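4-alpha-glucanotransferase (Corynebacterium glutamicum, PDB 5B68) belongs to the amylomaltases, also called disproportionating enzymes, and combines an N-terminal beta-sandwich domain with a TIM-barrel domain. Local coordinates at residues L148-N151 against E152-A155; S306-R309 against E310-V314; V470-R473 against M474-P477; D668-N672 against W673-L677. All blocks are in the same frame, centred on the assembly; numbering follows the deposited sequence.

Contact 1 (L148-N151 against E152-A155); sequences LKSN and ERSA. With SO4 (sulfate ion), chain M.
Oxygen O3 of a bound sulfate ion is gripped by both Asn151 and Arg153: Asn151 ND2 donates to it at 3.0 Å and Arg153 NH2 at 2.8 Å. The second bond is the straighter, with 167° at the hydrogen. A further nitrogen of the guanidinium, Arg153 NH1, reaches sulfate O4 at 2.9 Å, so the anion meets the arginine at its edge through two neighbouring N-H groups. A bend at chi3 (-68°) turns the arginine head back over the hairpin, where the carbonyl oxygen Ser150 O lies over one face of the guanidinium, 3.5 Å above its plane. Also at the edge of the group, a water accepts from Arg153 NE and donates to Ser150 OG, a hydroxyl also bonded to Pro96 O and Ser95 OG. Arg153 NH1 forms a salt bridge with Glu152 OE2 at 3.5 Å as well, and these links together should limit rotation of the head. Behind the ion site the backbones pair twice: Ser150 N donates to Arg153 O at 2.8 Å with Arg153 N returning to Ser150 O, and Leu148 and Ala155 exchange the same two bonds. Lys149 NZ folds over to Asn151 O, 3.2 Å away. With Asn151 at phi 49° in a type II' turn, this is a tight two-residue beta hairpin, closing strands 142-150 and 153-162 of the N-terminal beta sandwich.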
loop_
_atom_site.group_PDB
_atom_site.type_symbol
_atom_site.label_atom_id
_atom_site.label_comp_id
_atom_site.label_asym_id
_atom_site.label_seq_id
_atom_site.Cartn_x
_atom_site.Cartn_y
_atom_site.Cartn_z
ATOM N N LEU A 148 3.580 28.112 19.681
ATOM C CA LEU A 148 3.485 28.540 21.066
ATOM C C LEU A 148 4.730 29.348 21.420
ATOM O O LEU A 148 5.869 28.918 21.183
ATOM C CB LEU A 148 3.370 27.365 21.991
ATOM C CG LEU A 148 3.628 27.527 23.488
ATOM C CD1 LEU A 148 2.494 28.401 23.983
ATOM C CD2 LEU A 148 3.755 26.282 24.349
ATOM N N LYS A 149 4.477 30.530 22.014
ATOM C CA LYS A 149 5.562 31.337 22.614
ATOM C C LYS A 149 5.243 31.550 24.085
ATOM O O LYS A 149 4.121 31.915 24.452
ATOM C CB LYS A 149 5.804 32.659 21.876
ATOM C CG LYS A 149 6.985 33.434 22.416
ATOM C CD LYS A 149 7.371 34.574 21.470
ATOM C CE LYS A 149 8.520 35.392 22.027
ATOM N NZ LYS A 149 8.064 36.028 23.305
ATOM N N SER A 150 6.233 31.264 24.933
ATOM C CA SER A 150 6.142 31.450 26.361
ATOM C C SER A 150 7.438 32.074 26.870
ATOM O O SER A 150 8.389 31.366 27.189
ATOM C CB SER A 150 5.823 30.124 27.021
ATOM O OG SER A 150 5.651 30.258 28.419
ATOM N N ASN A 151 7.465 33.428 26.885
ATOM C CA ASN A 151 8.737 34.176 27.044
ATOM C C ASN A 151 9.755 33.649 26.081
ATOM O O ASN A 151 9.476 33.670 24.888
ATOM C CB ASN A 151 9.185 34.196 28.473
ATOM C CG ASN A 151 8.183 34.914 29.364
ATOM O OD1 ASN A 151 7.500 35.821 28.893
ATOM N ND2 ASN A 151 8.034 34.451 30.647
ATOM N N GLU A 152 10.924 33.218 26.537
ATOM C CA GLU A 152 11.944 32.732 25.633
ATOM C C GLU A 152 11.809 31.222 25.214
ATOM O O GLU A 152 12.661 30.687 24.505
ATOM C CB GLU A 152 13.337 32.984 26.231
ATOM C CG GLU A 152 13.852 31.927 27.191
ATOM C CD GLU A 152 13.305 31.989 28.624
ATOM O OE1 GLU A 152 12.431 32.868 28.982
ATOM O OE2 GLU A 152 13.794 31.109 29.397
ATOM N N ARG A 153 10.787 30.540 25.712
ATOM C CA ARG A 153 10.506 29.188 25.290
ATOM C C ARG A 153 9.543 29.243 24.108
ATOM O O ARG A 153 8.632 30.116 24.013
ATOM C CB ARG A 153 9.922 28.388 26.425
ATOM C CG ARG A 153 10.857 28.193 27.588
ATOM C CD ARG A 153 10.178 27.527 28.797
ATOM N NE ARG A 153 9.170 28.409 29.439
ATOM C CZ ARG A 153 9.444 29.484 30.172
ATOM N NH1 ARG A 153 10.713 29.833 30.401
ATOM N NH2 ARG A 153 8.438 30.257 30.652
ATOM N N SER A 154 9.772 28.361 23.141
ATOM C CA SER A 154 8.893 28.265 21.992
ATOM C C SER A 154 8.665 26.782 21.643
ATOM O O SER A 154 9.450 25.908 21.998
ATOM C CB SER A 154 9.407 29.078 20.803
ATOM O OG SER A 154 10.607 28.521 20.318
ATOM N N ALA A 155 7.549 26.534 20.960
ATOM C CA ALA A 155 7.170 25.161 20.528
ATOM C C ALA A 155 6.294 25.266 19.288
ATOM O O ALA A 155 5.681 26.328 19.003
ATOM C CB ALA A 155 6.432 24.390 21.609
HETATM S S SO4 M . 10.736 32.728 32.456
HETATM O O1 SO4 M . 11.086 33.559 31.269
HETATM O O2 SO4 M . 10.939 33.491 33.700
HETATM O O3 SO4 M . 9.295 32.304 32.389
HETATM O O4 SO4 M . 11.680 31.586 32.560
HETATM O O HOH W 1 6.491 27.848 29.383
#

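Contact 2 (S306-R309 against E310-V314); sequences SSER and EANFV
Ser306 O receives Glu310 N at 2.8 Å. Three more amides repeat this step of four residues: Ala311 N to Ser307 O, Asn312 N to Glu308 O and Phe313 N to Arg309 O, each at 3.0 Å. Beta carbons of the later turn settle against carbonyl oxygens of the earlier one; Asn312 CB lies 3.4 Å from Arg309 O, and Ala311 CB 3.5 Å from Ser307 O. Ser306 also acts as N-cap of helix 307-338, its OG accepting from Arg309 N at 3.3 Å and so serving an amide of the first turn. Thus the same serine caps the helix with its side chain and starts the run of i to i+4 bonds with its carbonyl. Beyond this backbone shell, the Arg309 chain bends at chi2 (-79°) and again at chi3, leading its head off the first turn to salt bridges with Glu365 and Glu255, while its side chain also touches Trp361 of helix 349-376. Glu310 is bent too (chi2 71°), and its OE2 forms a salt bridge with Arg305, the residue just ahead of the cap. One turn on from Arg309, and on the same side of the helix, buried Phe313 meets the ring of Trp358 edge-to-face and packs on Met354, both of helix 349-376.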
loop_
_atom_site.group_PDB
_atom_site.type_symbol
_atom_site.label_atom_id
_atom_site.label_comp_id
_atom_site.label_asym_id
_atom_site.label_seq_id
_atom_site.Cartn_x
_atom_site.Cartn_y
_atom_site.Cartn_z
ATOM N N SER A 306 19.128 20.003 -22.011
ATOM C CA SER A 306 18.743 21.317 -22.450
ATOM C C SER A 306 18.313 22.081 -21.241
ATOM O O SER A 306 17.998 21.508 -20.203
ATOM C CB SER A 306 17.579 21.241 -23.420
ATOM O OG SER A 306 16.420 20.835 -22.726
ATOM N N SER A 307 18.263 23.393 -21.364
ATOM C CA SER A 307 17.970 24.202 -20.201
ATOM C C SER A 307 16.520 24.022 -19.742
ATOM O O SER A 307 16.260 24.155 -18.553
ATOM C CB SER A 307 18.287 25.661 -20.488
ATOM O OG SER A 307 17.345 26.125 -21.421
ATOM N N GLU A 308 15.578 23.715 -20.643
ATOM C CA GLU A 308 14.191 23.471 -20.207
ATOM C C GLU A 308 14.179 22.180 -19.364
ATOM O O GLU A 308 13.662 22.166 -18.250
ATOM C CB GLU A 308 13.193 23.396 -21.360
ATOM C CG GLU A 308 11.747 23.236 -20.859
ATOM C CD GLU A 308 10.672 23.470 -21.917
ATOM O OE1 GLU A 308 9.539 23.878 -21.553
ATOM O OE2 GLU A 308 10.943 23.236 -23.110
ATOM N N ARG A 309 14.844 21.155 -19.879
ATOM C CA ARG A 309 14.982 19.856 -19.189
ATOM C C ARG A 309 15.698 19.985 -17.848
ATOM O O ARG A 309 15.235 19.426 -16.849
ATOM C CB ARG A 309 15.725 18.831 -20.051
ATOM C CG ARG A 309 14.964 18.404 -21.284
ATOM C CD ARG A 309 13.912 17.396 -20.991
ATOM N NE ARG A 309 14.518 16.115 -20.604
ATOM C CZ ARG A 309 13.824 15.161 -19.989
ATOM N NH1 ARG A 309 12.531 15.358 -19.762
ATOM N NH2 ARG A 309 14.388 14.032 -19.619
ATOM N N GLU A 310 16.807 20.722 -17.822
ATOM C CA GLU A 310 17.519 20.968 -16.551
ATOM C C GLU A 310 16.621 21.656 -15.525
ATOM O O GLU A 310 16.631 21.240 -14.391
ATOM C CB GLU A 310 18.785 21.802 -16.731
ATOM C CG GLU A 310 19.544 22.134 -15.458
ATOM C CD GLU A 310 20.259 20.989 -14.809
ATOM O OE1 GLU A 310 20.867 21.250 -13.752
ATOM O OE2 GLU A 310 20.231 19.820 -15.285
ATOM N N ALA A 311 15.857 22.664 -15.927
ATOM C CA ALA A 311 15.000 23.396 -15.011
ATOM C C ALA A 311 13.849 22.541 -14.496
ATOM O O ALA A 311 13.398 22.726 -13.407
ATOM C CB ALA A 311 14.430 24.659 -15.667
ATOM N N ASN A 312 13.374 21.631 -15.319
ATOM C CA ASN A 312 12.432 20.616 -14.873
ATOM C C ASN A 312 13.021 19.676 -13.828
ATOM O O ASN A 312 12.380 19.395 -12.810
ATOM C CB ASN A 312 11.960 19.807 -16.062
ATOM C CG ASN A 312 10.634 20.248 -16.496
ATOM O OD1 ASN A 312 10.504 21.152 -17.326
ATOM N ND2 ASN A 312 9.620 19.693 -15.862
ATOM N N PHE A 313 14.233 19.187 -14.076
ATOM C CA PHE A 313 14.898 18.340 -13.116
ATOM C C PHE A 313 15.143 19.070 -11.780
ATOM O O PHE A 313 14.929 18.522 -10.693
ATOM C CB PHE A 313 16.181 17.780 -13.699
ATOM C CG PHE A 313 16.970 16.892 -12.764
ATOM C CD1 PHE A 313 16.358 16.036 -11.816
ATOM C CD2 PHE A 313 18.354 16.903 -12.796
ATOM C CE1 PHE A 313 17.118 15.219 -11.024
ATOM C CE2 PHE A 313 19.095 16.097 -11.973
ATOM C CZ PHE A 313 18.485 15.230 -11.088
ATOM N N VAL A 314 15.620 20.305 -11.857
ATOM C CA VAL A 314 15.860 21.073 -10.645
ATOM C C VAL A 314 14.555 21.362 -9.888
ATOM O O VAL A 314 14.524 21.349 -8.689
ATOM C CB VAL A 314 16.552 22.395 -11.019
ATOM C CG1 VAL A 314 16.409 23.454 -9.902
ATOM C CG2 VAL A 314 18.030 22.088 -11.377
#

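Contact 3 (V470-R473 against M474-P477); sequences VMPR and MQSP
Apolar packing joins the residues flanking the turn, where Met471 lies alongside Pro477 with both side chains pointing the same way. Met471 SD sits 3.8 Å from Pro477 CG and 3.6 Å from Pro477 CA, and the methyl carbon Met471 CE comes within 3.8 Å of Pro477 CB. A first torsion of 66°, with CG between the backbone N and the carbonyl carbon, and a bend at chi3 bring the thioether over the returning chain, so that Met471 SD also passes 3.5 Å from Gln475 O. The Gln475 side chain runs at a slant across the Pro472 ring, with Gln475 CG 4.0 Å from Pro472 CB.

Hydrogen bonding across the turn is a single backbone link, Gln475 N to Pro472 O at 3.1 Å, moderately bent at 147°. Arg473, at the first corner, leads away from the turn to other loops: its NE bonds Pro407 O and its NH2 bonds Ser426 O. Met474 takes the second corner with a positive phi of 78°. Pro472 to Gln475 therefore form a type II beta turn, which opens the connection from strand 467-472 to its antiparallel neighbour, strand 481-484.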
loop_
_atom_site.group_PDB
_atom_site.type_symbol
_atom_site.label_atom_id
_atom_site.label_comp_id
_atom_site.label_asym_id
_atom_site.label_seq_id
_atom_site.Cartn_x
_atom_site.Cartn_y
_atom_site.Cartn_z
ATOM N N VAL A 470 1.851 -7.061 15.872
ATOM C CA VAL A 470 3.306 -7.057 15.888
ATOM C C VAL A 470 3.826 -8.103 16.862
ATOM O O VAL A 470 3.196 -8.357 17.907
ATOM C CB VAL A 470 3.883 -5.656 16.304
ATOM C CG1 VAL A 470 3.526 -4.623 15.259
ATOM C CG2 VAL A 470 3.371 -5.185 17.643
ATOM N N MET A 471 5.036 -8.586 16.595
ATOM C CA MET A 471 5.700 -9.525 17.469
ATOM C C MET A 471 7.107 -9.044 17.693
ATOM O O MET A 471 7.636 -8.319 16.874
ATOM C CB MET A 471 5.692 -10.903 16.801
ATOM C CG MET A 471 6.530 -10.923 15.527
ATOM S SD MET A 471 5.967 -12.135 14.334
ATOM C CE MET A 471 4.458 -11.284 13.847
ATOM N N PRO A 472 7.715 -9.363 18.858
ATOM C CA PRO A 472 9.130 -9.009 19.013
ATOM C C PRO A 472 9.906 -9.618 17.854
ATOM O O PRO A 472 9.596 -10.727 17.408
ATOM C CB PRO A 472 9.502 -9.681 20.330
ATOM C CG PRO A 472 8.243 -9.787 21.071
ATOM C CD PRO A 472 7.166 -10.025 20.068
ATOM N N ARG A 473 10.868 -8.888 17.340
ATOM C CA ARG A 473 11.489 -9.299 16.120
ATOM C C ARG A 473 12.150 -10.656 16.342
ATOM O O ARG A 473 12.746 -10.886 17.364
ATOM C CB ARG A 473 12.495 -8.253 15.660
ATOM C CG ARG A 473 12.951 -8.443 14.235
ATOM C CD ARG A 473 13.519 -7.175 13.650
ATOM N NE ARG A 473 12.487 -6.293 13.146
ATOM C CZ ARG A 473 11.857 -6.465 11.999
ATOM N NH1 ARG A 473 12.151 -7.493 11.232
ATOM N NH2 ARG A 473 10.936 -5.608 11.621
ATOM N N MET A 474 12.007 -11.541 15.370
ATOM C CA MET A 474 12.597 -12.883 15.385
ATOM C C MET A 474 11.853 -13.892 16.254
ATOM O O MET A 474 12.315 -14.992 16.453
ATOM C CB MET A 474 14.076 -12.859 15.753
ATOM C CG MET A 474 15.018 -12.510 14.611
ATOM S SD MET A 474 15.160 -13.717 13.276
ATOM C CE MET A 474 15.819 -15.163 14.082
ATOM N N GLN A 475 10.683 -13.517 16.734
ATOM C CA GLN A 475 9.845 -14.418 17.492
ATOM C C GLN A 475 8.665 -14.866 16.658
ATOM O O GLN A 475 8.342 -14.267 15.659
ATOM C CB GLN A 475 9.342 -13.765 18.777
ATOM C CG GLN A 475 10.411 -13.531 19.816
ATOM C CD GLN A 475 9.837 -13.257 21.179
ATOM O OE1 GLN A 475 8.643 -13.358 21.383
ATOM N NE2 GLN A 475 10.689 -12.915 22.113
ATOM N N SER A 476 8.065 -15.964 17.075
ATOM C CA SER A 476 6.849 -16.497 16.492
ATOM C C SER A 476 5.708 -15.475 16.570
ATOM O O SER A 476 5.538 -14.750 17.583
ATOM C CB SER A 476 6.414 -17.745 17.273
ATOM O OG SER A 476 5.158 -18.249 16.823
ATOM N N PRO A 477 4.863 -15.474 15.551
ATOM C CA PRO A 477 3.673 -14.622 15.612
ATOM C C PRO A 477 2.704 -14.934 16.757
ATOM O O PRO A 477 1.959 -14.058 17.207
ATOM C CB PRO A 477 3.040 -14.829 14.248
ATOM C CG PRO A 477 4.160 -15.314 13.353
ATOM C CD PRO A 477 5.140 -16.006 14.196
#

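Contact 4 (D668-N672 against W673-L677); sequences DMYPN and WCIPL
Tyr670 has CG anti to its main-chain nitrogen (chi1 -176°), and Ile675 carries CG1 opposite the carbonyl carbon (chi1 -54°); these settings bring the phenol end and the isoleucine branch together, crossing at about a right angle. Ile675 CD1 stands 4.1 Å from Tyr670 OH, and the same methyl is 4.1 Å from Pro671 CG, so it touches both residues. Pro671 CD lies 3.3 Å above one face of the Tyr670 ring, toward its rim.

Pro671 is the centre of an inverse gamma turn, in which Asn672 N donates to Tyr670 O at 2.8 Å. It also starts a type II beta turn, closed by Cys674 N to Pro671 O at 3.1 Å, with Pro671 CB and Cys674 CB also in contact, 4.1 Å apart. Trp673 occupies the third position of the turn with phi 73°, and its indole CD1 comes within 3.5 Å of Asn672 CB. Outside the turn, Tyr670 OH bonds Ala659 O, while the Asn672 amide bonds Gln662 N and Thr665 OG1. The whole lies in the long loop between helices 650-654 and 694-702, and Leu677, at the end of segment 673-677, packs back onto Leu650, Val651 and Val654 of helix 650-654.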
loop_
_atom_site.group_PDB
_atom_site.type_symbol
_atom_site.label_atom_id
_atom_site.label_comp_id
_atom_site.label_asym_id
_atom_site.label_seq_id
_atom_site.Cartn_x
_atom_site.Cartn_y
_atom_site.Cartn_z
ATOM N N ASP A 668 11.574 -20.312 -3.301
ATOM C CA ASP A 668 12.097 -21.621 -3.736
ATOM C C ASP A 668 10.964 -22.652 -3.979
ATOM O O ASP A 668 11.207 -23.721 -4.500
ATOM C CB ASP A 668 13.065 -22.202 -2.684
ATOM C CG ASP A 668 12.421 -22.308 -1.299
ATOM O OD1 ASP A 668 11.290 -21.745 -1.074
ATOM O OD2 ASP A 668 13.070 -22.918 -0.427
ATOM N N MET A 669 9.752 -22.351 -3.568
ATOM C CA MET A 669 8.626 -23.242 -3.798
ATOM C C MET A 669 7.872 -22.978 -5.136
ATOM O O MET A 669 7.465 -23.896 -5.822
ATOM C CB MET A 669 7.698 -23.144 -2.598
ATOM C CG MET A 669 8.390 -23.410 -1.248
ATOM S SD MET A 669 7.277 -23.058 0.105
ATOM C CE MET A 669 6.163 -24.448 -0.126
ATOM N N TYR A 670 7.699 -21.714 -5.491
ATOM C CA TYR A 670 6.896 -21.315 -6.666
ATOM C C TYR A 670 7.425 -19.959 -7.077
ATOM O O TYR A 670 7.772 -19.164 -6.181
ATOM C CB TYR A 670 5.435 -21.200 -6.258
ATOM C CG TYR A 670 4.501 -20.895 -7.423
ATOM C CD1 TYR A 670 4.101 -21.892 -8.276
ATOM C CD2 TYR A 670 4.002 -19.610 -7.625
ATOM C CE1 TYR A 670 3.213 -21.635 -9.340
ATOM C CE2 TYR A 670 3.120 -19.331 -8.676
ATOM C CZ TYR A 670 2.733 -20.360 -9.545
ATOM O OH TYR A 670 1.870 -20.101 -10.639
ATOM N N PRO A 671 7.436 -19.620 -8.355
ATOM C CA PRO A 671 8.012 -18.332 -8.739
ATOM C C PRO A 671 7.046 -17.163 -8.562
ATOM O O PRO A 671 6.677 -16.517 -9.521
ATOM C CB PRO A 671 8.356 -18.521 -10.217
ATOM C CG PRO A 671 7.902 -19.882 -10.594
ATOM C CD PRO A 671 7.014 -20.393 -9.522
ATOM N N ASN A 672 6.709 -16.853 -7.318
ATOM C CA ASN A 672 5.769 -15.798 -7.036
ATOM C C ASN A 672 6.295 -14.516 -7.641
ATOM O O ASN A 672 7.484 -14.262 -7.634
ATOM C CB ASN A 672 5.600 -15.604 -5.527
ATOM C CG ASN A 672 5.045 -16.823 -4.837
ATOM O OD1 ASN A 672 4.021 -17.342 -5.223
ATOM N ND2 ASN A 672 5.723 -17.276 -3.802
ATOM N N TRP A 673 5.388 -13.764 -8.242
ATOM C CA TRP A 673 5.667 -12.444 -8.763
ATOM C C TRP A 673 6.505 -12.460 -10.029
ATOM O O TRP A 673 6.998 -11.447 -10.446
ATOM C CB TRP A 673 6.317 -11.575 -7.704
ATOM C CG TRP A 673 5.670 -11.674 -6.382
ATOM C CD1 TRP A 673 6.199 -12.211 -5.261
ATOM C CD2 TRP A 673 4.366 -11.220 -6.029
ATOM N NE1 TRP A 673 5.319 -12.123 -4.235
ATOM C CE2 TRP A 673 4.178 -11.522 -4.682
ATOM C CE3 TRP A 673 3.333 -10.592 -6.729
ATOM C CZ2 TRP A 673 3.010 -11.229 -4.014
ATOM C CZ3 TRP A 673 2.181 -10.299 -6.059
ATOM C CH2 TRP A 673 2.024 -10.616 -4.717
ATOM N N CYS A 674 6.668 -13.634 -10.610
ATOM C CA CYS A 674 7.471 -13.822 -11.810
ATOM C C CYS A 674 6.760 -14.448 -13.017
ATOM O O CYS A 674 7.410 -14.874 -13.943
ATOM C CB CYS A 674 8.694 -14.664 -11.478
ATOM S SG CYS A 674 9.731 -13.920 -10.204
ATOM N N ILE A 675 5.438 -14.521 -12.974
ATOM C CA ILE A 675 4.679 -15.266 -13.972
ATOM C C ILE A 675 4.187 -14.337 -15.076
ATOM O O ILE A 675 3.289 -13.564 -14.854
ATOM C CB ILE A 675 3.455 -15.940 -13.315
ATOM C CG1 ILE A 675 3.863 -16.811 -12.119
ATOM C CG2 ILE A 675 2.645 -16.726 -14.326
ATOM C CD1 ILE A 675 4.806 -17.945 -12.441
ATOM N N PRO A 676 4.770 -14.440 -16.266
ATOM C CA PRO A 676 4.363 -13.576 -17.412
ATOM C C PRO A 676 2.947 -13.865 -17.913
ATOM O O PRO A 676 2.413 -14.981 -17.706
ATOM C CB PRO A 676 5.347 -13.912 -18.486
ATOM C CG PRO A 676 5.657 -15.336 -18.229
ATOM C CD PRO A 676 5.665 -15.519 -16.743
ATOM N N LEU A 677 2.305 -12.860 -18.479
ATOM C CA LEU A 677 0.886 -12.986 -18.891
ATOM C C LEU A 677 0.824 -13.997 -20.050
ATOM O O LEU A 677 1.464 -13.789 -21.088
ATOM C CB LEU A 677 0.359 -11.610 -19.359
ATOM C CG LEU A 677 -1.144 -11.563 -19.730
ATOM C CD1 LEU A 677 -2.017 -11.789 -18.507
ATOM C CD2 LEU A 677 -1.470 -10.253 -20.474
#

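All four contacts are local turns or a helix start, following one another along the chain without touching. Contact 1 belongs to the N-terminal beta sandwich, whereas contacts 2, 3 and 4 belong to the glucanotransferase part of the chain. Contacts 3 and 4 are the nearest pair, with centres about 27 Å and nearest atoms about 16 Å apart. Contacts 1 and 4 are the farthest, about 58 Å between centres, on opposite sides of the chain's centre; so are contacts 2 and 3, with centres about 48 Å apart. Small molecules, all probably from the crystallisation liquor, lie near three: sulfate at contact 1, glycerol about 5 Å from the Arg309 side chain, and sulfate and BTB about 4 and 5 Å from the Trp673 side chain.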